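Local coordinates for nitrate transport protein nrtA (PDB 2G29), which binds nitrate as the solute-binding component of the NrtABCD ABC transporter, which takes up nitrate and probably also nitrite, at residues G179-P182 and G183-F186; F313-Q316 and E317-Q320; Y347-A350 and S351-T354. All blocks are in the same frame, centred on the assembly; numbering follows the deposited sequence.

Overall arrangement
All three contacts are local turns that follow one another along the chain without nesting or crossing. Contact 1 closes the loop after helix 166-177, leading into strand 187-190, an outermost strand of the five-stranded sheet that also holds strands 157-160, 207-211 and 126-130. Contact 2 turns the chain at the end of strand 313-314, half of a two-stranded antiparallel ribbon, and sends it on toward helix 332-344. Contact 3 joins that helix to helix 354-361. Contacts 1 and 3 come within about 8 Å at their nearest atoms, whereas contacts 2 and 3 lie on opposite sides of the chain's centre, their own centres about 34 Å apart.

Contact 1. Residues G179-P182 and G183-F186; sequences GMEP and GKDF
Gly-179 passes beside Asp-185, its O 4.1 Å from Asp-185 OD2; with a positive phi of 82° it is the C-prime residue of the Schellman motif that ends helix 166-177. Met-180 lays its CB against the ring of Phe-186, 3.9 Å from CE2, while its carbonyl O sits at the edge of the same ring, in its plane. Glu-181 is gripped at three places. Its N-H reaches Asp-185 OD2 at 2.8 Å in an almost straight bond, using the anti lone pair of that oxygen. Its carbonyl O takes two donors: Asp-185 N at 2.9 Å, nearly head-on to the carbonyl, and Lys-184 N at 3.1 Å, from above the carbonyl plane. The third grip is a salt bridge, Lys-184 NZ to Glu-181 OE2 at 2.9 Å, met from above the carboxylate plane. With CG anti to the backbone N (chi1 172°) and the chain extended beyond it, the Glu-181 carboxylate reaches out to Lys-184. Pro-182 and Gly-183 form the corner of a type II turn from Glu-181 to Lys-184. The Pro-182 CA stands over one face of the Phe-186 ring in a CH-pi contact, 4.0 Å from the centroid and offset toward the rim, and its CB packs 3.8 Å from Phe-186 CZ. At the positive phi of Gly-183 a CB would collide with Pro-182 O; Gly-183 N bonds back to Phe-186 O. Asp-185 has a second charged partner through OD1, Lys-147 of helix 146-151, which also bonds to the Gly-179 carbonyl. Met-180 and Phe-186 both rest on Leu-175 of helix 166-177, and Phe-186 also reaches Phe-150 of helix 146-151, so the turn packs against both helices as the chain enters strand 187-190.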
loop_
_atom_site.group_PDB
_atom_site.type_symbol
_atom_site.label_atom_id
_atom_site.label_comp_id
_atom_site.label_asym_id
_atom_site.label_seq_id
_atom_site.Cartn_x
_atom_site.Cartn_y
_atom_site.Cartn_z
ATOM N N GLY A 179 -19.189 6.871 -12.412
ATOM C CA GLY A 179 -19.512 8.067 -13.180
ATOM C C GLY A 179 -19.130 9.415 -12.622
ATOM O O GLY A 179 -19.629 10.433 -13.101
ATOM N N MET A 180 -18.256 9.466 -11.612
ATOM C CA MET A 180 -17.868 10.752 -11.024
ATOM C C MET A 180 -16.446 11.107 -11.398
ATOM O O MET A 180 -15.550 10.267 -11.383
ATOM C CB MET A 180 -18.049 10.706 -9.507
ATOM C CG MET A 180 -19.523 10.737 -9.116
ATOM S SD MET A 180 -19.760 10.146 -7.435
ATOM C CE MET A 180 -19.801 8.446 -7.768
ATOM N N GLU A 181 -16.251 12.369 -11.755
ATOM C CA GLU A 181 -14.961 12.819 -12.212
ATOM C C GLU A 181 -14.225 13.760 -11.293
ATOM O O GLU A 181 -14.789 14.742 -10.828
ATOM C CB GLU A 181 -15.124 13.488 -13.577
ATOM C CG GLU A 181 -13.863 14.180 -14.081
ATOM C CD GLU A 181 -13.989 14.609 -15.521
ATOM O OE1 GLU A 181 -15.086 14.437 -16.104
ATOM O OE2 GLU A 181 -12.992 15.115 -16.073
ATOM N N PRO A 182 -12.944 13.459 -10.998
ATOM C CA PRO A 182 -12.176 14.351 -10.121
ATOM C C PRO A 182 -12.081 15.720 -10.774
ATOM O O PRO A 182 -11.887 15.819 -11.984
ATOM C CB PRO A 182 -10.816 13.662 -10.017
ATOM C CG PRO A 182 -10.745 12.851 -11.267
ATOM C CD PRO A 182 -12.129 12.305 -11.422
ATOM N N GLY A 183 -12.256 16.762 -9.976
ATOM C CA GLY A 183 -12.179 18.115 -10.497
ATOM C C GLY A 183 -13.524 18.667 -10.921
ATOM O O GLY A 183 -13.665 19.876 -11.157
ATOM N N LYS A 184 -14.516 17.791 -11.039
ATOM C CA LYS A 184 -15.867 18.197 -11.431
ATOM C C LYS A 184 -16.918 17.822 -10.400
ATOM O O LYS A 184 -17.698 18.667 -9.971
ATOM C CB LYS A 184 -16.230 17.588 -12.791
ATOM C CG LYS A 184 -15.628 18.373 -13.956
ATOM C CD LYS A 184 -15.382 17.491 -15.174
ATOM C CE LYS A 184 -14.714 18.281 -16.305
ATOM N NZ LYS A 184 -14.140 17.396 -17.366
ATOM N N ASP A 185 -16.948 16.555 -9.999
ATOM C CA ASP A 185 -17.921 16.106 -9.018
ATOM C C ASP A 185 -17.376 16.055 -7.588
ATOM O O ASP A 185 -18.146 16.002 -6.619
ATOM C CB ASP A 185 -18.439 14.739 -9.427
ATOM C CG ASP A 185 -19.024 14.749 -10.834
ATOM O OD1 ASP A 185 -20.023 15.475 -11.050
ATOM O OD2 ASP A 185 -18.478 14.078 -11.726
ATOM N N PHE A 186 -16.051 16.051 -7.463
ATOM C CA PHE A 186 -15.396 16.038 -6.153
ATOM C C PHE A 186 -13.946 16.416 -6.352
ATOM O O PHE A 186 -13.460 16.444 -7.490
ATOM C CB PHE A 186 -15.467 14.646 -5.518
ATOM C CG PHE A 186 -14.719 13.615 -6.276
ATOM C CD1 PHE A 186 -13.381 13.328 -5.980
ATOM C CD2 PHE A 186 -15.328 12.955 -7.341
ATOM C CE1 PHE A 186 -12.678 12.416 -6.731
ATOM C CE2 PHE A 186 -14.631 12.029 -8.106
ATOM C CZ PHE A 186 -13.276 11.761 -7.789
#

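Contact 2. Residues F313-Q316 and E317-Q320; sequences FEDQ and EIMQ
Asp-315 receives two backbone N-H groups on one carboxylate oxygen, OD1, in the turn that follows strand 313-314. Glu-317 N lies 2.9 Å from Asp-315 OD1, nearly end-on to the C-O bond, and Ile-318 N is 3.3 Å from Asp-315 OD1, above the carboxylate plane. Both bonds are bent, with N-H...O angles of 135° and 142°. The Glu-317 bond makes this an Asx turn, and the longer Ile-318 bond extends it. A chi1 of -170° turns the carboxylate forward along the chain, and OD1 faces both N-H groups. In van der Waals packing, Ile-318 crosses the carboxylate at about a right angle, its CG1 3.6 Å from Asp-315 CG. The apolar pair is Ile-318 CD1 at the edge of the Phe-313 ring, 4.1 Å from CE1. Further along, the Met-319 chain runs beside that of Gln-316, with Met-319 CG 3.2 Å from the Gln-316 carbonyl O. Ile-318 and Met-319 also touch Tyr-304 of the partner strand 303-304, and Glu-317 forms a salt bridge with Lys-321. Met-319 O bonds Asn-124 ND2 and Gln-320 NE2 bonds Gly-125 O, tying the turn to the residues next to nitrate-binding Gln-126. A single anionic oxygen thus gathers two successive amide N-H groups, whose dipoles would probably stabilise the charge of Asp-315.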
loop_
_atom_site.group_PDB
_atom_site.type_symbol
_atom_site.label_atom_id
_atom_site.label_comp_id
_atom_site.label_asym_id
_atom_site.label_seq_id
_atom_site.Cartn_x
_atom_site.Cartn_y
_atom_site.Cartn_z
ATOM N N PHE A 313 -19.325 -10.566 7.738
ATOM C CA PHE A 313 -19.032 -11.715 6.879
ATOM C C PHE A 313 -17.544 -12.034 6.968
ATOM O O PHE A 313 -16.759 -11.209 7.440
ATOM C CB PHE A 313 -19.440 -11.423 5.415
ATOM C CG PHE A 313 -18.598 -10.360 4.726
ATOM C CD1 PHE A 313 -17.425 -10.695 4.062
ATOM C CD2 PHE A 313 -18.988 -9.027 4.763
ATOM C CE1 PHE A 313 -16.640 -9.699 3.432
ATOM C CE2 PHE A 313 -18.222 -8.024 4.145
ATOM C CZ PHE A 313 -17.048 -8.367 3.483
ATOM N N GLU A 314 -17.166 -13.250 6.585
ATOM C CA GLU A 314 -15.771 -13.664 6.592
ATOM C C GLU A 314 -15.321 -13.929 5.156
ATOM O O GLU A 314 -16.067 -14.495 4.369
ATOM C CB GLU A 314 -15.597 -14.948 7.400
ATOM C CG GLU A 314 -14.172 -15.442 7.408
ATOM C CD GLU A 314 -14.036 -16.851 7.940
ATOM O OE1 GLU A 314 -15.039 -17.414 8.423
ATOM O OE2 GLU A 314 -12.919 -17.405 7.881
ATOM N N ASP A 315 -14.110 -13.501 4.818
ATOM C CA ASP A 315 -13.560 -13.745 3.486
ATOM C C ASP A 315 -12.035 -13.730 3.569
ATOM O O ASP A 315 -11.405 -12.663 3.567
ATOM C CB ASP A 315 -14.042 -12.698 2.482
ATOM C CG ASP A 315 -13.691 -13.075 1.050
ATOM O OD1 ASP A 315 -12.634 -13.679 0.855
ATOM O OD2 ASP A 315 -14.463 -12.764 0.122
ATOM N N GLN A 316 -11.442 -14.918 3.661
ATOM C CA GLN A 316 -9.999 -15.069 3.766
ATOM C C GLN A 316 -9.235 -14.714 2.498
ATOM O O GLN A 316 -8.026 -14.510 2.546
ATOM C CB GLN A 316 -9.622 -16.517 4.128
ATOM C CG GLN A 316 -10.328 -17.081 5.331
ATOM C CD GLN A 316 -10.069 -16.269 6.574
ATOM O OE1 GLN A 316 -10.993 -15.676 7.144
ATOM N NE2 GLN A 316 -8.818 -16.245 7.017
ATOM N N GLU A 317 -9.931 -14.661 1.368
ATOM C CA GLU A 317 -9.234 -14.375 0.132
ATOM C C GLU A 317 -8.982 -12.911 -0.125
ATOM O O GLU A 317 -8.014 -12.596 -0.791
ATOM C CB GLU A 317 -9.948 -15.027 -1.056
ATOM C CG GLU A 317 -9.695 -16.543 -1.142
ATOM C CD GLU A 317 -8.200 -16.913 -1.118
ATOM O OE1 GLU A 317 -7.422 -16.412 -1.956
ATOM O OE2 GLU A 317 -7.800 -17.709 -0.253
ATOM N N ILE A 318 -9.819 -12.039 0.433
ATOM C CA ILE A 318 -9.647 -10.587 0.243
ATOM C C ILE A 318 -8.871 -9.898 1.360
ATOM O O ILE A 318 -8.596 -8.675 1.288
ATOM C CB ILE A 318 -11.009 -9.865 0.024
ATOM C CG1 ILE A 318 -11.903 -9.985 1.251
ATOM C CG2 ILE A 318 -11.731 -10.484 -1.177
ATOM C CD1 ILE A 318 -13.286 -9.357 1.046
ATOM N N MET A 319 -8.500 -10.645 2.396
ATOM C CA MET A 319 -7.734 -10.051 3.496
ATOM C C MET A 319 -6.272 -9.761 3.109
ATOM O O MET A 319 -5.783 -10.238 2.086
ATOM C CB MET A 319 -7.749 -10.973 4.718
ATOM C CG MET A 319 -6.943 -12.249 4.543
ATOM S SD MET A 319 -7.215 -13.432 5.876
ATOM C CE MET A 319 -6.502 -12.550 7.262
ATOM N N GLN A 320 -5.568 -8.987 3.927
ATOM C CA GLN A 320 -4.167 -8.695 3.639
ATOM C C GLN A 320 -3.362 -10.003 3.625
ATOM O O GLN A 320 -3.532 -10.868 4.488
ATOM C CB GLN A 320 -3.611 -7.688 4.648
ATOM C CG GLN A 320 -3.993 -6.245 4.360
ATOM C CD GLN A 320 -3.269 -5.261 5.256
ATOM O OE1 GLN A 320 -2.219 -5.574 5.819
ATOM N NE2 GLN A 320 -3.637 -4.012 5.515
#

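Contact 3. Residues Y347-A350 and S351-T354; sequences YLPA and STDT
Thr-352 closes a type II beta turn, Pro-349 to Thr-352, with both its backbone and its side chain. Its CB lies 3.3 Å from the carbonyl O of Pro-349. At the tip of one branch, OG1 donates to that same oxygen at 2.8 Å, tilted 21° from the carbonyl plane, and also touches Pro-349 CD at 3.4 Å. OG1 stands beside the backbone N (chi1 -82°), which lets hydroxyl and amide converge on one acceptor: the Thr-352 N-H reaches Pro-349 O at 3.2 Å, from above the carbonyl plane. A valine in its place would remove the hydroxyl, and Pro-349 O would probably be left with the longer amide bond alone to hold the turn. Ser-351, at the third position of the turn, has a positive phi of 70°. Thr-352 also touches Met-104 of helix 97-104, as does Leu-348, which packs on Leu-101 of that helix and on Leu-339 of helix 332-344. The turn therefore bridges helices 332-344 and 354-361 beside helix 97-104, and Asp-353 caps helix 354-361 at its N terminus through OD1 to Ala-356 N.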
loop_
_atom_site.group_PDB
_atom_site.type_symbol
_atom_site.label_atom_id
_atom_site.label_comp_id
_atom_site.label_asym_id
_atom_site.label_seq_id
_atom_site.Cartn_x
_atom_site.Cartn_y
_atom_site.Cartn_z
ATOM N N TYR A 347 -0.704 12.560 -13.488
ATOM C CA TYR A 347 0.412 12.707 -12.556
ATOM C C TYR A 347 1.745 12.482 -13.251
ATOM O O TYR A 347 2.765 12.999 -12.800
ATOM C CB TYR A 347 0.285 11.711 -11.395
ATOM C CG TYR A 347 -0.785 12.051 -10.393
ATOM C CD1 TYR A 347 -1.882 11.220 -10.220
ATOM C CD2 TYR A 347 -0.674 13.187 -9.586
ATOM C CE1 TYR A 347 -2.868 11.518 -9.246
ATOM C CE2 TYR A 347 -1.641 13.482 -8.606
ATOM C CZ TYR A 347 -2.724 12.643 -8.449
ATOM O OH TYR A 347 -3.639 12.931 -7.450
ATOM N N LEU A 348 1.749 11.705 -14.329
ATOM C CA LEU A 348 2.962 11.437 -15.096
ATOM C C LEU A 348 2.675 11.757 -16.565
ATOM O O LEU A 348 1.551 11.611 -17.036
ATOM C CB LEU A 348 3.404 9.971 -14.990
ATOM C CG LEU A 348 3.965 9.511 -13.630
ATOM C CD1 LEU A 348 4.316 8.040 -13.759
ATOM C CD2 LEU A 348 5.214 10.329 -13.240
ATOM N N PRO A 349 3.710 12.140 -17.324
ATOM C CA PRO A 349 3.510 12.462 -18.741
ATOM C C PRO A 349 2.961 11.266 -19.521
ATOM O O PRO A 349 3.386 10.124 -19.305
ATOM C CB PRO A 349 4.924 12.855 -19.215
ATOM C CG PRO A 349 5.641 13.271 -17.968
ATOM C CD PRO A 349 5.113 12.323 -16.907
ATOM N N ALA A 350 2.057 11.523 -20.464
ATOM C CA ALA A 350 1.497 10.468 -21.282
ATOM C C ALA A 350 2.612 9.811 -22.096
ATOM O O ALA A 350 3.643 10.422 -22.390
ATOM C CB ALA A 350 0.435 11.055 -22.215
ATOM N N SER A 351 2.439 8.564 -22.476
ATOM C CA SER A 351 3.532 7.949 -23.238
ATOM C C SER A 351 4.841 7.666 -22.431
ATOM O O SER A 351 5.665 6.892 -22.931
ATOM C CB SER A 351 3.852 8.802 -24.486
ATOM O OG SER A 351 2.687 9.095 -25.281
ATOM N N THR A 352 5.069 8.295 -21.255
ATOM C CA THR A 352 6.230 7.946 -20.401
ATOM C C THR A 352 6.541 6.495 -20.729
ATOM O O THR A 352 5.616 5.723 -20.909
ATOM C CB THR A 352 5.813 7.976 -18.869
ATOM O OG1 THR A 352 5.857 9.322 -18.367
ATOM C CG2 THR A 352 6.703 7.042 -17.996
ATOM N N ASP A 353 7.814 6.113 -20.824
ATOM C CA ASP A 353 8.173 4.724 -21.124
ATOM C C ASP A 353 8.078 3.973 -19.788
ATOM O O ASP A 353 9.079 3.843 -19.059
ATOM C CB ASP A 353 9.602 4.677 -21.668
ATOM C CG ASP A 353 9.964 3.344 -22.223
ATOM O OD1 ASP A 353 9.351 2.309 -21.819
ATOM O OD2 ASP A 353 10.890 3.306 -23.057
ATOM N N THR A 354 6.889 3.470 -19.464
ATOM C CA THR A 354 6.697 2.797 -18.181
ATOM C C THR A 354 7.507 1.506 -18.028
ATOM O O THR A 354 8.025 1.232 -16.939
ATOM C CB THR A 354 5.196 2.501 -17.906
ATOM O OG1 THR A 354 4.651 1.736 -18.995
ATOM C CG2 THR A 354 4.411 3.805 -17.776
#